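Local atomic coordinates of DUF3828 domain-containing protein (Bacteroides thetaiotaomicron, PDB entry 3KZT), a protein that is of unknown function, belongs to the DUF3828 domain family and is probably made as a bacterial lipoprotein. Residues F34-Y38 with D79-R83; D91-S96 with V107-K113; S122-R126 with D138-E142. All coordinates share one frame; numbering follows the deposited sequence. Where two conformers were deposited one is given.

Contact 1. Residues F34-Y38 with D79-R83; sequences FYEAY and DPIIR. With SO4 (sulfate ion), chain F.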
ATOM      1  N   PHE A  34       7.065  -1.398   5.869  1.00 14.21           N
ATOM      2  CA  PHE A  34       6.296  -1.165   7.096  1.00 14.22           C
ATOM      3  C   PHE A  34       5.193  -0.118   6.893  1.00 14.30           C
ATOM      4  O   PHE A  34       4.032  -0.391   7.198  1.00 14.33           O
ATOM      5  CB  PHE A  34       7.195  -0.737   8.278  1.00 14.09           C
ATOM      6  CG  PHE A  34       6.420  -0.225   9.443  1.00 13.94           C
ATOM      7  CD1 PHE A  34       5.460  -1.034  10.062  1.00 13.98           C
ATOM      8  CD2 PHE A  34       6.601   1.084   9.916  1.00 13.23           C
ATOM      9  CE1 PHE A  34       4.703  -0.556  11.130  1.00 13.23           C
ATOM     10  CE2 PHE A  34       5.846   1.564  10.998  1.00 12.95           C
ATOM     11  CZ  PHE A  34       4.899   0.745  11.598  1.00 13.05           C
ATOM     12  N   TYR A  35       5.568   1.062   6.386  1.00 14.51           N
ATOM     13  CA  TYR A  35       4.602   2.169   6.192  1.00 14.48           C
ATOM     14  C   TYR A  35       3.501   1.881   5.177  1.00 14.66           C
ATOM     15  O   TYR A  35       2.356   2.266   5.399  1.00 14.73           O
ATOM     16  CB  TYR A  35       5.312   3.517   5.898  1.00 14.62           C
ATOM     17  CG  TYR A  35       5.708   4.227   7.162  1.00 14.14           C
ATOM     18  CD1 TYR A  35       6.909   3.931   7.812  1.00 13.98           C
ATOM     19  CD2 TYR A  35       4.865   5.174   7.739  1.00 14.02           C
ATOM     20  CE1 TYR A  35       7.267   4.565   8.998  1.00 14.60           C
ATOM     21  CE2 TYR A  35       5.207   5.817   8.916  1.00 14.10           C
ATOM     22  CZ  TYR A  35       6.412   5.516   9.548  1.00 14.74           C
ATOM     23  OH  TYR A  35       6.767   6.144  10.713  1.00 15.05           O
ATOM     24  N   GLU A  36       3.838   1.196   4.084  1.00 14.83           N
ATOM     25  CA  GLU A  36       2.817   0.787   3.092  1.00 15.07           C
ATOM     26  C   GLU A  36       1.850  -0.266   3.658  1.00 14.63           C
ATOM     27  O   GLU A  36       0.634  -0.156   3.455  1.00 14.31           O
ATOM     28  CB  GLU A  36       3.462   0.320   1.792  1.00 15.33           C
ATOM     29  CG  GLU A  36       4.023   1.491   0.995  1.00 17.28           C
ATOM     30  CD  GLU A  36       4.974   1.092  -0.109  1.00 20.43           C
ATOM     31  OE1 GLU A  36       5.000  -0.101  -0.526  1.00 22.18           O
ATOM     32  OE2 GLU A  36       5.710   1.993  -0.572  1.00 24.36           O
ATOM     33  N   ALA A  37       2.395  -1.258   4.379  1.00 14.28           N
ATOM     34  CA  ALA A  37       1.584  -2.305   5.046  1.00 13.88           C
ATOM     35  C   ALA A  37       0.705  -1.713   6.152  1.00 13.64           C
ATOM     36  O   ALA A  37      -0.485  -2.000   6.220  1.00 13.35           O
ATOM     37  CB  ALA A  37       2.488  -3.386   5.627  1.00 13.58           C
ATOM     38  N   TYR A  38       1.317  -0.884   7.003  1.00 13.59           N
ATOM     39  CA  TYR A  38       0.618  -0.205   8.107  1.00 13.58           C
ATOM     40  C   TYR A  38      -0.498   0.730   7.602  1.00 13.40           C
ATOM     41  O   TYR A  38      -1.607   0.701   8.124  1.00 13.02           O
ATOM     42  CB  TYR A  38       1.617   0.572   8.977  1.00 13.44           C
ATOM     43  CG  TYR A  38       1.043   1.081  10.270  1.00 13.88           C
ATOM     44  CD1 TYR A  38       0.643   0.187  11.267  1.00 13.93           C
ATOM     45  CD2 TYR A  38       0.932   2.459  10.528  1.00 13.96           C
ATOM     46  CE1 TYR A  38       0.114   0.638  12.473  1.00 13.69           C
ATOM     47  CE2 TYR A  38       0.404   2.921  11.734  1.00 13.31           C
ATOM     48  CZ  TYR A  38       0.003   2.003  12.705  1.00 13.66           C
ATOM     49  OH  TYR A  38      -0.511   2.432  13.890  1.00 12.26           O
ATOM     50  N   ASP A  79      -1.708   8.997  16.334  1.00 13.34           N
ATOM     51  CA  ASP A  79      -0.856   7.853  16.096  1.00 12.95           C
ATOM     52  C   ASP A  79       0.576   8.425  15.886  1.00 12.44           C
ATOM     53  O   ASP A  79       0.801   9.136  14.912  1.00 12.03           O
ATOM     54  CB  ASP A  79      -1.345   7.089  14.857  1.00 13.01           C
ATOM     55  CG  ASP A  79      -0.656   5.752  14.670  1.00 12.78           C
ATOM     56  OD1 ASP A  79       0.479   5.563  15.139  1.00 13.08           O
ATOM     57  OD2 ASP A  79      -1.266   4.883  14.033  1.00 12.31           O
ATOM     58  N   PRO A  80       1.530   8.123  16.810  1.00 11.97           N
ATOM     59  CA  PRO A  80       2.904   8.642  16.621  1.00 11.95           C
ATOM     60  C   PRO A  80       3.677   8.106  15.357  1.00 11.63           C
ATOM     61  O   PRO A  80       4.629   8.771  14.903  1.00 11.49           O
ATOM     62  CB  PRO A  80       3.613   8.200  17.912  1.00 11.99           C
ATOM     63  CG  PRO A  80       2.881   7.009  18.330  1.00 12.25           C
ATOM     64  CD  PRO A  80       1.455   7.291  18.029  1.00 11.99           C
ATOM     65  N   ILE A  81       3.259   6.935  14.823  1.00 11.27           N
ATOM     66  CA  ILE A  81       3.884   6.349  13.627  0.50 10.89           C
ATOM     67  C   ILE A  81       3.648   7.253  12.401  1.00 10.75           C
ATOM     68  O   ILE A  81       4.575   7.516  11.645  1.00 10.46           O
ATOM     69  CB  ILE A  81       3.355   4.905  13.337  0.50 10.96           C
ATOM     70  CG1 ILE A  81       3.751   3.930  14.469  0.50 10.79           C
ATOM     71  CG2 ILE A  81       3.929   4.372  11.998  0.50 10.75           C
ATOM     72  CD1 ILE A  81       3.079   2.576  14.368  0.50 10.23           C
ATOM     73  N   ILE A  82       2.401   7.733  12.242  1.00 10.62           N
ATOM     74  CA  ILE A  82       1.999   8.662  11.127  1.00 10.64           C
ATOM     75  C   ILE A  82       1.848  10.157  11.539  1.00 10.64           C
ATOM     76  O   ILE A  82       1.664  11.022  10.658  1.00 10.59           O
ATOM     77  CB  ILE A  82       0.675   8.183  10.389  1.00 10.68           C
ATOM     78  CG1 ILE A  82      -0.526   8.052  11.346  1.00 11.35           C
ATOM     79  CG2 ILE A  82       0.911   6.848   9.694  1.00 10.64           C
ATOM     80  CD1 ILE A  82      -1.858   7.846  10.659  1.00 11.53           C
ATOM     81  N   ARG A  83       1.941  10.456  12.852  1.00 10.49           N
ATOM     82  CA  ARG A  83       1.702  11.816  13.406  1.00 10.33           C
ATOM     83  C   ARG A  83       0.355  12.366  12.923  1.00 10.14           C
ATOM     84  O   ARG A  83       0.264  13.481  12.385  1.00 10.09           O
ATOM     85  CB  ARG A  83       2.867  12.763  13.091  1.00 10.47           C
ATOM     86  CG  ARG A  83       4.135  12.361  13.756  1.00 10.83           C
ATOM     87  CD  ARG A  83       5.231  13.330  13.466  1.00 11.46           C
ATOM     88  NE  ARG A  83       6.443  12.999  14.219  1.00 12.11           N
ATOM     89  CZ  ARG A  83       7.559  13.743  14.268  1.00 12.73           C
ATOM     90  NH1 ARG A  83       7.664  14.906  13.592  1.00 13.55           N
ATOM     91  NH2 ARG A  83       8.598  13.320  15.005  1.00 13.11           N
TER
HETATM   92  S   SO4 F 204      11.161  15.485  15.226  0.70 60.55           S
HETATM   93  O1  SO4 F 204      11.116  14.220  15.962  0.70 60.49           O
HETATM   94  O2  SO4 F 204      10.481  15.352  13.943  0.70 60.20           O
HETATM   95  O3  SO4 F 204      12.556  15.857  14.990  0.70 60.90           O
HETATM   96  O4  SO4 F 204      10.503  16.528  16.015  0.70 60.90           O
HETATM   97  O   HOH W   1       0.466   3.337  16.617  1.00 17.63           O
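With CG anti to the backbone N in both residues (chi1 -169° in Tyr38, -170° in Asp79), the ring of Tyr38 and the carboxylate of Asp79 are carried toward each other from opposite directions. Tyr38 OH donates to Asp79 OD2 over 2.6 Å, using the syn lone pair of that oxygen. The carboxylate lies at the ring's edge, its plane turned 87° from that of the ring. A water joins the same two groups, donating to both Tyr38 OH and Asp79 OD1. Asp79 OD1 also takes the backbone N-H of Ile81, 3.1 Å from Ile81 N, from above the carboxylate plane; this closes an Asx turn, which probably helps to hold the carboxylate in place.

Ile81, described here in one of its two conformers, packs against all three aromatic residues. Ile81 CD1 lies over a face of the Tyr38 ring in a CH-pi contact, 4.0 Å from the centroid, while Ile81 CG2 packs 3.5 Å from Phe34 CE2. Tyr35 reaches past it to donate from OH to the backbone Ile81 O at 2.7 Å, so a buried phenol and a buried carbonyl satisfy each other. At the end of 79-83 the Arg83 guanidinium donates edge-on from NH1 and NH2 to a sulfate, probably from the crystallisation liquor; NH2 also bonds Thr140 OG1.

The contact ties helix 13-41 to the loop that follows helix 63-75, near the centre of the chain. Helix 47-60 adds Ile56 against Phe34 and Lys57 against Tyr38, while strand 119-130 lays Ile123 against Tyr35.

Contact 2. Residues D91-S96 with V107-K113; sequences DMKTLS and VNYTSAK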
ATOM      1  N   ASP A  91      -2.321   9.930   0.861  1.00 16.51           N
ATOM      2  CA  ASP A  91      -1.174  10.326   1.719  1.00 16.54           C
ATOM      3  C   ASP A  91       0.094   9.508   1.490  1.00 16.29           C
ATOM      4  O   ASP A  91       1.174  10.086   1.288  1.00 15.99           O
ATOM      5  CB  ASP A  91      -1.554  10.273   3.211  1.00 16.57           C
ATOM      6  CG  ASP A  91      -2.599  11.310   3.603  1.00 16.32           C
ATOM      7  OD1 ASP A  91      -2.983  12.186   2.791  1.00 16.11           O
ATOM      8  OD2 ASP A  91      -3.049  11.241   4.755  1.00 15.83           O
HETATM    9  N   MSE A  92      -0.042   8.179   1.494  1.00 16.24           N
HETATM   10  CA  MSE A  92       1.122   7.282   1.271  1.00 16.09           C
HETATM   11  C   MSE A  92       1.715   7.278  -0.113  1.00 16.37           C
HETATM   12  O   MSE A  92       2.837   6.818  -0.264  1.00 16.08           O
HETATM   13  CB  MSE A  92       0.852   5.853   1.729  1.00 15.88           C
HETATM   14  CG  MSE A  92       0.874   5.685   3.188  1.00 15.09           C
HETATM   15 SE   MSE A  92       2.487   6.199   4.120  0.75 12.57          SE
HETATM   16  CE  MSE A  92       1.639   6.861   5.771  1.00 15.21           C
ATOM     17  N   LYS A  93       0.992   7.796  -1.121  1.00 16.75           N
ATOM     18  CA  LYS A  93       1.568   7.926  -2.472  0.50 16.98           C
ATOM     19  C   LYS A  93       2.751   8.929  -2.487  1.00 17.07           C
ATOM     20  O   LYS A  93       3.622   8.831  -3.346  1.00 17.37           O
ATOM     21  CB  LYS A  93       0.499   8.260  -3.531  0.50 17.06           C
ATOM     22  CG  LYS A  93      -0.344   7.023  -3.937  0.50 17.43           C
ATOM     23  CD  LYS A  93      -1.215   7.277  -5.172  0.50 17.71           C
ATOM     24  CE  LYS A  93      -2.562   7.891  -4.819  0.50 17.89           C
ATOM     25  NZ  LYS A  93      -3.499   6.884  -4.232  0.50 17.90           N
ATOM     26  N   THR A  94       2.781   9.868  -1.512  1.00 17.01           N
ATOM     27  CA  THR A  94       3.903  10.817  -1.324  1.00 16.95           C
ATOM     28  C   THR A  94       5.004  10.288  -0.352  1.00 17.23           C
ATOM     29  O   THR A  94       5.894  11.057   0.032  1.00 17.56           O
ATOM     30  CB  THR A  94       3.387  12.188  -0.754  1.00 16.92           C
ATOM     31  OG1 THR A  94       2.906  12.005   0.589  1.00 15.85           O
ATOM     32  CG2 THR A  94       2.288  12.749  -1.621  1.00 16.43           C
ATOM     33  N   LEU A  95       4.947   9.000   0.049  1.00 17.45           N
ATOM     34  CA  LEU A  95       5.935   8.433   0.975  1.00 17.49           C
ATOM     35  C   LEU A  95       7.341   8.467   0.363  1.00 17.52           C
ATOM     36  O   LEU A  95       7.530   8.099  -0.792  1.00 17.13           O
ATOM     37  CB  LEU A  95       5.588   6.979   1.356  1.00 17.79           C
ATOM     38  CG  LEU A  95       6.516   6.259   2.364  1.00 17.84           C
ATOM     39  CD1 LEU A  95       6.458   6.957   3.702  1.00 17.35           C
ATOM     40  CD2 LEU A  95       6.130   4.788   2.485  1.00 17.83           C
ATOM     41  N   SER A  96       8.301   8.919   1.165  1.00 17.70           N
ATOM     42  CA  SER A  96       9.701   9.045   0.765  1.00 17.63           C
ATOM     43  C   SER A  96      10.527   8.830   2.028  1.00 17.68           C
ATOM     44  O   SER A  96      10.321   9.534   3.007  1.00 17.19           O
ATOM     45  CB  SER A  96       9.943  10.445   0.206  1.00 17.74           C
ATOM     46  OG  SER A  96      11.282  10.638  -0.172  1.00 18.29           O
ATOM     47  N   VAL A 107      11.252   9.456   7.648  1.00 17.55           N
ATOM     48  CA  VAL A 107      10.069   9.054   6.868  1.00 17.66           C
ATOM     49  C   VAL A 107       9.273  10.324   6.557  1.00 17.87           C
ATOM     50  O   VAL A 107       8.715  10.940   7.474  1.00 18.02           O
ATOM     51  CB  VAL A 107       9.180   8.065   7.647  1.00 17.61           C
ATOM     52  CG1 VAL A 107       7.865   7.800   6.883  1.00 17.66           C
ATOM     53  CG2 VAL A 107       9.936   6.756   7.889  1.00 17.38           C
ATOM     54  N   ASN A 108       9.235  10.704   5.273  1.00 17.99           N
ATOM     55  CA  ASN A 108       8.531  11.907   4.796  1.00 18.03           C
ATOM     56  C   ASN A 108       7.286  11.548   4.009  1.00 18.07           C
ATOM     57  O   ASN A 108       7.328  10.635   3.180  1.00 18.19           O
ATOM     58  CB  ASN A 108       9.450  12.729   3.901  1.00 18.03           C
ATOM     59  CG  ASN A 108      10.658  13.246   4.639  1.00 18.66           C
ATOM     60  OD1 ASN A 108      10.534  14.068   5.532  1.00 17.59           O
ATOM     61  ND2 ASN A 108      11.853  12.747   4.270  1.00 21.34           N
ATOM     62  N   TYR A 109       6.175  12.250   4.286  1.00 17.80           N
ATOM     63  CA  TYR A 109       4.928  12.129   3.502  1.00 17.75           C
ATOM     64  C   TYR A 109       4.053  13.376   3.749  1.00 17.82           C
ATOM     65  O   TYR A 109       4.133  13.993   4.803  1.00 18.02           O
ATOM     66  CB  TYR A 109       4.149  10.822   3.818  1.00 17.56           C
ATOM     67  CG  TYR A 109       3.194  10.885   5.009  1.00 17.57           C
ATOM     68  CD1 TYR A 109       3.634  10.622   6.296  1.00 17.08           C
ATOM     69  CD2 TYR A 109       1.821  11.193   4.826  1.00 17.01           C
ATOM     70  CE1 TYR A 109       2.751  10.680   7.390  1.00 16.61           C
ATOM     71  CE2 TYR A 109       0.949  11.258   5.897  1.00 16.18           C
ATOM     72  CZ  TYR A 109       1.411  10.992   7.173  1.00 16.60           C
ATOM     73  OH  TYR A 109       0.538  11.053   8.221  1.00 15.84           O
ATOM     74  N   THR A 110       3.229  13.720   2.765  1.00 17.90           N
ATOM     75  CA  THR A 110       2.329  14.860   2.845  1.00 17.98           C
ATOM     76  C   THR A 110       0.934  14.362   3.263  1.00 18.48           C
ATOM     77  O   THR A 110       0.323  13.549   2.551  1.00 18.68           O
ATOM     78  CB  THR A 110       2.248  15.570   1.499  1.00 18.01           C
ATOM     79  OG1 THR A 110       3.569  15.933   1.091  1.00 17.37           O
ATOM     80  CG2 THR A 110       1.391  16.821   1.593  1.00 17.15           C
ATOM     81  N   SER A 111       0.464  14.816   4.424  1.00 18.71           N
ATOM     82  CA  SER A 111      -0.888  14.505   4.914  1.00 19.11           C
ATOM     83  C   SER A 111      -1.880  15.482   4.275  1.00 19.20           C
ATOM     84  O   SER A 111      -1.610  16.690   4.251  1.00 19.29           O
ATOM     85  CB  SER A 111      -0.957  14.671   6.421  1.00 19.18           C
ATOM     86  OG  SER A 111      -2.258  14.397   6.874  1.00 20.27           O
ATOM     87  N   ALA A 112      -3.014  14.956   3.785  1.00 19.06           N
ATOM     88  CA  ALA A 112      -4.092  15.748   3.147  1.00 19.13           C
ATOM     89  C   ALA A 112      -3.597  16.591   1.961  1.00 19.32           C
ATOM     90  O   ALA A 112      -3.894  17.789   1.865  1.00 19.35           O
ATOM     91  CB  ALA A 112      -4.800  16.616   4.179  1.00 18.96           C
ATOM     92  N   LYS A 113      -2.846  15.944   1.070  1.00 19.70           N
ATOM     93  CA  LYS A 113      -2.234  16.609  -0.082  1.00 20.04           C
ATOM     94  C   LYS A 113      -3.285  17.230  -1.015  1.00 20.23           C
ATOM     95  O   LYS A 113      -4.252  16.559  -1.408  1.00 20.52           O
ATOM     96  CB  LYS A 113      -1.339  15.634  -0.849  1.00 20.32           C
ATOM     97  CG  LYS A 113      -0.661  16.253  -2.063  1.00 20.67           C
ATOM     98  CD  LYS A 113       0.551  15.482  -2.476  1.00 21.08           C
ATOM     99  CE  LYS A 113       1.188  16.073  -3.717  1.00 21.31           C
ATOM    100  NZ  LYS A 113       1.743  17.426  -3.472  1.00 21.77           N
TER
HETATM  101  O   HOH W   2      -2.291  11.819   7.734  1.00 18.56           O
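The selenomethionine Met92 sets its methyl CE squarely over the ring of Tyr109, 4.1 Å from the centroid and almost on the ring normal. Its selenium stands farther off above that face, in a Met-aromatic contact. Tyr109 has CG between its backbone N and carbonyl carbon (chi1 86°), which swings the ring alongside Asp91, where Tyr109 CE2 lies 3.8 Å from Asp91 CB. The phenol OH donates to Ile82 O and accepts from a water at the ring's edge; the same water donates to Asp91 OD2 and accepts from Ser111 OG.

Thr94 points its hydroxyl at the strand. Thr94 OG1 accepts from Thr110 N over 2.8 Å, nearly straight at 167°, and donates its own hydrogen to Asp91 O in the carbonyl plane. Asp91 O also accepts from Thr94 N, in a short 3-10 turn that ends at Thr94. This turn leads into strand 96-101, within this chain an outermost strand of the antiparallel sheet, which pairs with strand 104-111 as a hairpin. Ser96 and Asn108 form a hydrogen-bonded pair there: Ser96 N lies 2.8 Å from Asn108 O, and Asn108 N gives its hydrogen back to Ser96 O.

The carboxylate of Asp91 takes the N-H of Ala112 on OD1 from above its plane, with 2.9 Å between Asp91 OD1 and Ala112 N, while OD2 accepts from Gly88 N. Leu95 CD1 lies 3.6 Å from Val107 CG1, and Tyr35 of helix 13-41 touches both residues. At the subunit interface Lys93 forms a salt bridge with Asp33 of the second subunit.

Contact 3. Residues S122-R126 with D138-E142; sequences SIPVR and DITPE. With SO4 (sulfate ion), chain E.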
ATOM      1  N   SER A 122       7.267  14.554   8.910  1.00 18.95           N
ATOM      2  CA  SER A 122       8.657  14.091   8.900  0.50 18.93           C
ATOM      3  C   SER A 122       8.991  13.392  10.237  1.00 19.11           C
ATOM      4  O   SER A 122       9.267  14.062  11.238  1.00 19.07           O
ATOM      5  CB  SER A 122       9.586  15.281   8.657  0.50 18.94           C
ATOM      6  OG  SER A 122      10.936  14.890   8.683  0.50 18.68           O
ATOM      7  N   ILE A 123       8.952  12.042  10.235  1.00 19.34           N
ATOM      8  CA  ILE A 123       9.235  11.217  11.421  1.00 19.33           C
ATOM      9  C   ILE A 123      10.673  10.635  11.355  1.00 19.24           C
ATOM     10  O   ILE A 123      10.968   9.828  10.446  1.00 19.07           O
ATOM     11  CB  ILE A 123       8.225   9.992  11.550  1.00 19.34           C
ATOM     12  CG1 ILE A 123       6.754  10.451  11.488  1.00 19.90           C
ATOM     13  CG2 ILE A 123       8.480   9.214  12.854  1.00 19.09           C
ATOM     14  CD1 ILE A 123       6.126  10.340  10.099  1.00 20.81           C
ATOM     15  N   PRO A 124      11.578  11.047  12.295  1.00 19.02           N
ATOM     16  CA  PRO A 124      12.853  10.331  12.360  1.00 18.90           C
ATOM     17  C   PRO A 124      12.604   8.937  12.967  1.00 18.80           C
ATOM     18  O   PRO A 124      11.892   8.840  13.990  1.00 18.60           O
ATOM     19  CB  PRO A 124      13.705  11.191  13.313  1.00 18.90           C
ATOM     20  CG  PRO A 124      12.928  12.470  13.516  1.00 18.83           C
ATOM     21  CD  PRO A 124      11.523  12.134  13.292  1.00 19.08           C
ATOM     22  N   VAL A 125      13.134   7.885  12.316  1.00 18.58           N
ATOM     23  CA  VAL A 125      13.021   6.497  12.805  1.00 18.18           C
ATOM     24  C   VAL A 125      14.416   5.844  12.810  1.00 18.19           C
ATOM     25  O   VAL A 125      15.224   6.089  11.896  1.00 18.43           O
ATOM     26  CB  VAL A 125      11.993   5.655  11.980  1.00 18.32           C
ATOM     27  CG1 VAL A 125      10.651   6.385  11.894  1.00 17.37           C
ATOM     28  CG2 VAL A 125      12.516   5.307  10.578  1.00 17.49           C
ATOM     29  N   ARG A 126      14.693   5.043  13.855  1.00 17.84           N
ATOM     30  CA  ARG A 126      15.968   4.353  14.023  1.00 17.58           C
ATOM     31  C   ARG A 126      15.781   2.853  13.753  1.00 17.25           C
ATOM     32  O   ARG A 126      14.781   2.271  14.181  1.00 16.54           O
ATOM     33  CB  ARG A 126      16.517   4.570  15.420  1.00 17.74           C
ATOM     34  CG  ARG A 126      18.020   4.387  15.493  1.00 19.38           C
ATOM     35  CD  ARG A 126      18.547   4.576  16.899  1.00 20.83           C
ATOM     36  NE  ARG A 126      18.419   3.388  17.746  1.00 22.28           N
ATOM     37  CZ  ARG A 126      18.746   3.336  19.051  1.00 24.01           C
ATOM     38  NH1 ARG A 126      19.216   4.426  19.712  1.00 24.92           N
ATOM     39  NH2 ARG A 126      18.596   2.182  19.722  1.00 24.26           N
ATOM     40  N   ASP A 138      13.351   2.682  17.404  1.00 20.44           N
ATOM     41  CA  ASP A 138      12.987   3.965  18.010  1.00 21.15           C
ATOM     42  C   ASP A 138      12.384   4.935  16.968  1.00 21.72           C
ATOM     43  O   ASP A 138      12.694   4.842  15.776  1.00 21.20           O
ATOM     44  CB  ASP A 138      14.225   4.623  18.676  1.00 21.26           C
ATOM     45  CG  ASP A 138      13.854   5.740  19.668  1.00 21.23           C
ATOM     46  OD1 ASP A 138      12.710   5.788  20.161  1.00 21.92           O
ATOM     47  OD2 ASP A 138      14.728   6.568  19.956  1.00 21.57           O
ATOM     48  N   ILE A 139      11.497   5.831  17.434  1.00 22.69           N
ATOM     49  CA  ILE A 139      10.961   6.959  16.608  1.00 23.47           C
ATOM     50  C   ILE A 139      10.889   8.215  17.463  1.00 23.98           C
ATOM     51  O   ILE A 139      10.747   8.096  18.675  1.00 23.98           O
ATOM     52  CB  ILE A 139       9.531   6.668  15.978  1.00 23.51           C
ATOM     53  CG1 ILE A 139       8.396   6.598  17.048  1.00 24.25           C
ATOM     54  CG2 ILE A 139       9.555   5.409  15.150  1.00 23.83           C
ATOM     55  CD1 ILE A 139       7.001   6.449  16.438  1.00 24.79           C
ATOM     56  N   THR A 140      10.982   9.397  16.824  1.00 24.83           N
ATOM     57  CA  THR A 140      10.769  10.724  17.494  1.00 25.48           C
ATOM     58  C   THR A 140      11.614  10.831  18.800  1.00 26.04           C
ATOM     59  O   THR A 140      11.048  10.769  19.903  1.00 25.82           O
ATOM     60  CB  THR A 140       9.261  10.927  17.759  1.00 25.53           C
ATOM     61  OG1 THR A 140       8.555  10.697  16.531  1.00 26.32           O
ATOM     62  CG2 THR A 140       8.946  12.361  18.276  1.00 25.25           C
ATOM     63  N   PRO A 141      12.976  10.930  18.657  1.00 26.90           N
ATOM     64  CA  PRO A 141      13.980  10.828  19.751  1.00 27.45           C
ATOM     65  C   PRO A 141      13.601  11.380  21.157  1.00 28.08           C
ATOM     66  O   PRO A 141      13.070  12.502  21.258  1.00 28.07           O
ATOM     67  CB  PRO A 141      15.181  11.600  19.191  1.00 27.42           C
ATOM     68  CG  PRO A 141      15.095  11.455  17.736  1.00 27.19           C
ATOM     69  CD  PRO A 141      13.650  11.169  17.357  1.00 26.86           C
ATOM     70  N   GLU A 142      13.873  10.567  22.200  1.00 28.87           N
ATOM     71  CA  GLU A 142      13.631  10.920  23.627  1.00 29.51           C
ATOM     72  C   GLU A 142      14.977  10.970  24.364  1.00 29.60           C
ATOM     73  O   GLU A 142      15.110  11.618  25.409  1.00 29.96           O
ATOM     74  CB  GLU A 142      12.669   9.903  24.312  1.00 29.71           C
ATOM     75  CG  GLU A 142      13.163   8.387  24.346  1.00 30.43           C
ATOM     76  CD  GLU A 142      12.225   7.437  25.134  1.00 30.95           C
ATOM     77  OE1 GLU A 142      11.293   7.917  25.816  1.00 31.42           O
ATOM     78  OE2 GLU A 142      12.440   6.202  25.068  1.00 30.93           O
TER
HETATM   79  S   SO4 E 203      21.689   7.259  18.719  0.70 67.85           S
HETATM   80  O1  SO4 E 203      22.403   6.149  19.342  0.70 67.64           O
HETATM   81  O2  SO4 E 203      21.946   7.267  17.275  0.70 67.65           O
HETATM   82  O3  SO4 E 203      22.162   8.516  19.299  0.70 68.00           O
HETATM   83  O4  SO4 E 203      20.257   7.114  18.976  0.70 67.46           O
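The C-terminal beta hairpin of strands 119-130 and 133-139 is joined here at the end of the latter, within this chain an outermost strand of the sheet. Arg126 and Asp138 form an antiparallel hydrogen-bonded pair, Arg126 N donating to Asp138 O over 2.8 Å at a nearly straight 175°. One step along, Val125 and Ile139 make a non-hydrogen-bonded pair, with Val125 CG1 3.6 Å from Ile139 CG2. The pairing runs on past the strand, since Thr140 N donates to Pro124 O at 3.0 Å, and the ring of Pro141 then crosses that of Pro124 at about a right angle.

Side chains alternate between the two faces. Ile123 and Ile139 lie side by side, pointing the same way toward the helical layer. On the other face Arg126 CB packs 4.0 Å from Asp138 CB. The charged groups find other mates: Arg126 NH2 forms a salt bridge with Asp137, and Asp138 OD1 one with Lys68. A bend at chi3 (82°) brings Arg126 NH1 within 3.0 Å of O4 of a sulfate, probably from the crystallisation liquor, at the guanidinium edge. With an alanine in place of Arg126, Asp137 would probably lose its ionic partner and the sulfate one of its donors. The chemistry thus implies a strand pairing held by main-chain bonds, with salt bridges to neighbouring residues beside it.

Overall arrangement
Contact 1 is the most buried of the three and lies nearest the centre of the chain; contacts 2 and 3 are partly buried and belong to the antiparallel sheet. Strands 104-111 and 119-130 are neighbours, so contacts 2 and 3 meet directly through the bond from Val107 N to Ile123 O. Contact 1 touches both: Ile82 O accepts from Tyr109 OH, and Arg83 NH2 donates to Thr140 OG1. Aromatic rings and phenol hydroxyls dominate the helix-to-loop packing of contact 1. Contact 2 adds side-chain capture of main-chain N-H groups to one strand pair, whereas contact 3 has two strand pairs, with the charges on the face of Arg126 and Asp138.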